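Side-chain contact in VP1 (Polyomavirus HPyV7, PDB 4PCH), which forms the pentameric jelly-roll building block of the viral capsid and probably takes part in attachment to host cells: residues B[40-45]-B[256-261]. Residues are numbered along the deposited sequence; the frame is centred on the assembly and turned at random.
Sequences FQSRGL and AGYGRF
S42 sits over the bend of the chain at A256, G257 and Y258, and it makes nearly all of its segment's share of the packing. The one hydrogen bond between the two segments runs from A256 N to S42 O, 2.8 Å long and nearly straight. The methyl CB of A256 lies beside the same carbonyl, 3.6 Å from S42 O. The side-chain CB of S42 rests against the backbone carbonyls of the bend, 3.7 Å from G257 O and a little farther from A256 O. Its hydroxyl stands between the backbone N and the carbonyl carbon (chi1 54°), which brings OG to 4.0 Å from CD1 of Y258, oblique to the ring. That is a glancing touch; the hydroxyl's real partner is the backbone O of D153 in a neighbouring subunit, so S42 ties this buried spot to the pentamer interface. Y258 OH is hydrogen-bonded to the side-chain amide nitrogen (NE2) of Q97.

Contact fades quickly on the flanks: the side chains of F40, Q41 and L45 are exposed and keep well clear of 256-261, whereas S42, A256, G257 and Y258 are all buried.

Strand 43-46 pairs antiparallel with strand 253-271, the G44–V254 backbone bonding carrying on next to the S42–A256 link. Beyond its break, the long strand runs on into the jelly-roll sheet, where R260 and F261 pack against strand 79-93.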
loop_
_atom_site.group_PDB
_atom_site.type_symbol
_atom_site.label_atom_id
_atom_site.label_comp_id
_atom_site.label_asym_id
_atom_site.label_seq_id
_atom_site.Cartn_x
_atom_site.Cartn_y
_atom_site.Cartn_z
ATOM N N PHE B 40 10.104 23.156 22.279
ATOM C CA PHE B 40 10.597 22.298 21.199
ATOM C C PHE B 40 11.183 21.066 21.822
ATOM O O PHE B 40 12.237 21.115 22.480
ATOM C CB PHE B 40 11.591 22.969 20.270
ATOM C CG PHE B 40 11.098 24.262 19.672
ATOM C CD1 PHE B 40 9.950 24.295 18.903
ATOM C CD2 PHE B 40 11.808 25.439 19.862
ATOM C CE1 PHE B 40 9.497 25.485 18.347
ATOM C CE2 PHE B 40 11.357 26.642 19.315
ATOM C CZ PHE B 40 10.198 26.652 18.562
ATOM N N GLN B 41 10.466 19.977 21.629
ATOM C CA GLN B 41 10.889 18.655 22.092
ATOM C C GLN B 41 10.191 17.657 21.181
ATOM O O GLN B 41 9.086 17.935 20.693
ATOM C CB GLN B 41 10.460 18.410 23.550
ATOM C CG GLN B 41 11.280 19.141 24.595
ATOM C CD GLN B 41 11.916 18.237 25.652
ATOM O OE1 GLN B 41 11.426 18.152 26.798
ATOM N NE2 GLN B 41 13.032 17.560 25.280
ATOM N N SER B 42 10.835 16.512 20.945
ATOM C CA SER B 42 10.266 15.485 20.061
ATOM C C SER B 42 9.484 14.380 20.765
ATOM O O SER B 42 8.867 13.564 20.107
ATOM C CB SER B 42 11.350 14.869 19.157
ATOM O OG SER B 42 12.423 14.380 19.913
ATOM N N ARG B 43 9.534 14.339 22.091
ATOM C CA ARG B 43 8.608 13.544 22.892
ATOM C C ARG B 43 7.978 14.469 23.922
ATOM O O ARG B 43 8.669 15.306 24.499
ATOM C CB ARG B 43 9.333 12.422 23.590
ATOM C CG ARG B 43 9.784 11.335 22.640
ATOM C CD ARG B 43 10.605 10.273 23.334
ATOM N NE ARG B 43 10.982 9.229 22.374
ATOM C CZ ARG B 43 11.411 8.005 22.686
ATOM N NH1 ARG B 43 11.618 7.622 23.948
ATOM N NH2 ARG B 43 11.720 7.170 21.696
ATOM N N GLY B 44 6.687 14.283 24.138
ATOM C CA GLY B 44 5.963 15.080 25.114
ATOM C C GLY B 44 6.140 14.550 26.508
ATOM O O GLY B 44 6.876 13.575 26.752
ATOM N N LEU B 45 5.490 15.219 27.454
ATOM C CA LEU B 45 5.305 14.654 28.791
ATOM C C LEU B 45 4.367 13.471 28.606
ATOM O O LEU B 45 3.748 13.338 27.551
ATOM C CB LEU B 45 4.630 15.661 29.711
ATOM C CG LEU B 45 5.398 16.960 29.926
ATOM C CD1 LEU B 45 4.546 17.942 30.718
ATOM C CD2 LEU B 45 6.700 16.701 30.633
ATOM N N ALA B 256 7.022 12.569 18.292
ATOM C CA ALA B 256 6.944 13.406 17.109
ATOM C C ALA B 256 8.172 13.230 16.233
ATOM O O ALA B 256 9.170 12.639 16.633
ATOM C CB ALA B 256 6.795 14.878 17.518
ATOM N N GLY B 257 8.099 13.729 15.006
ATOM C CA GLY B 257 9.310 13.854 14.188
ATOM C C GLY B 257 10.332 14.734 14.873
ATOM O O GLY B 257 10.000 15.522 15.745
ATOM N N TYR B 258 11.598 14.581 14.489
ATOM C CA TYR B 258 12.666 15.408 15.012
ATOM C C TYR B 258 12.637 16.820 14.460
ATOM O O TYR B 258 13.277 17.733 14.984
ATOM C CB TYR B 258 13.982 14.779 14.619
ATOM C CG TYR B 258 14.275 13.422 15.217
ATOM C CD1 TYR B 258 13.674 12.989 16.414
ATOM C CD2 TYR B 258 15.264 12.630 14.661
ATOM C CE1 TYR B 258 14.024 11.771 16.976
ATOM C CE2 TYR B 258 15.645 11.420 15.244
ATOM C CZ TYR B 258 15.016 10.999 16.402
ATOM O OH TYR B 258 15.437 9.807 16.953
ATOM N N GLY B 259 11.964 16.955 13.331
ATOM C CA GLY B 259 11.850 18.223 12.618
ATOM C C GLY B 259 11.223 17.976 11.263
ATOM O O GLY B 259 11.141 16.837 10.789
ATOM N N ARG B 260 10.753 19.045 10.619
ATOM C CA ARG B 260 10.260 18.975 9.234
ATOM C C ARG B 260 10.962 20.041 8.416
ATOM O O ARG B 260 10.820 21.235 8.691
ATOM C CB ARG B 260 8.735 19.092 9.063
ATOM C CG ARG B 260 8.338 19.070 7.589
ATOM C CD ARG B 260 6.840 18.956 7.354
ATOM N NE ARG B 260 6.360 17.582 7.585
ATOM C CZ ARG B 260 6.390 16.610 6.674
ATOM N NH1 ARG B 260 6.892 16.816 5.460
ATOM N NH2 ARG B 260 5.940 15.391 6.966
ATOM N N PHE B 261 11.733 19.568 7.437
ATOM C CA PHE B 261 12.476 20.412 6.489
ATOM C C PHE B 261 11.546 20.959 5.421
ATOM O O PHE B 261 10.721 20.237 4.910
ATOM C CB PHE B 261 13.613 19.600 5.838
ATOM C CG PHE B 261 14.365 20.335 4.759
ATOM C CD1 PHE B 261 15.310 21.285 5.090
ATOM C CD2 PHE B 261 14.105 20.088 3.405
ATOM C CE1 PHE B 261 16.015 21.970 4.122
ATOM C CE2 PHE B 261 14.811 20.771 2.436
ATOM C CZ PHE B 261 15.752 21.711 2.783
#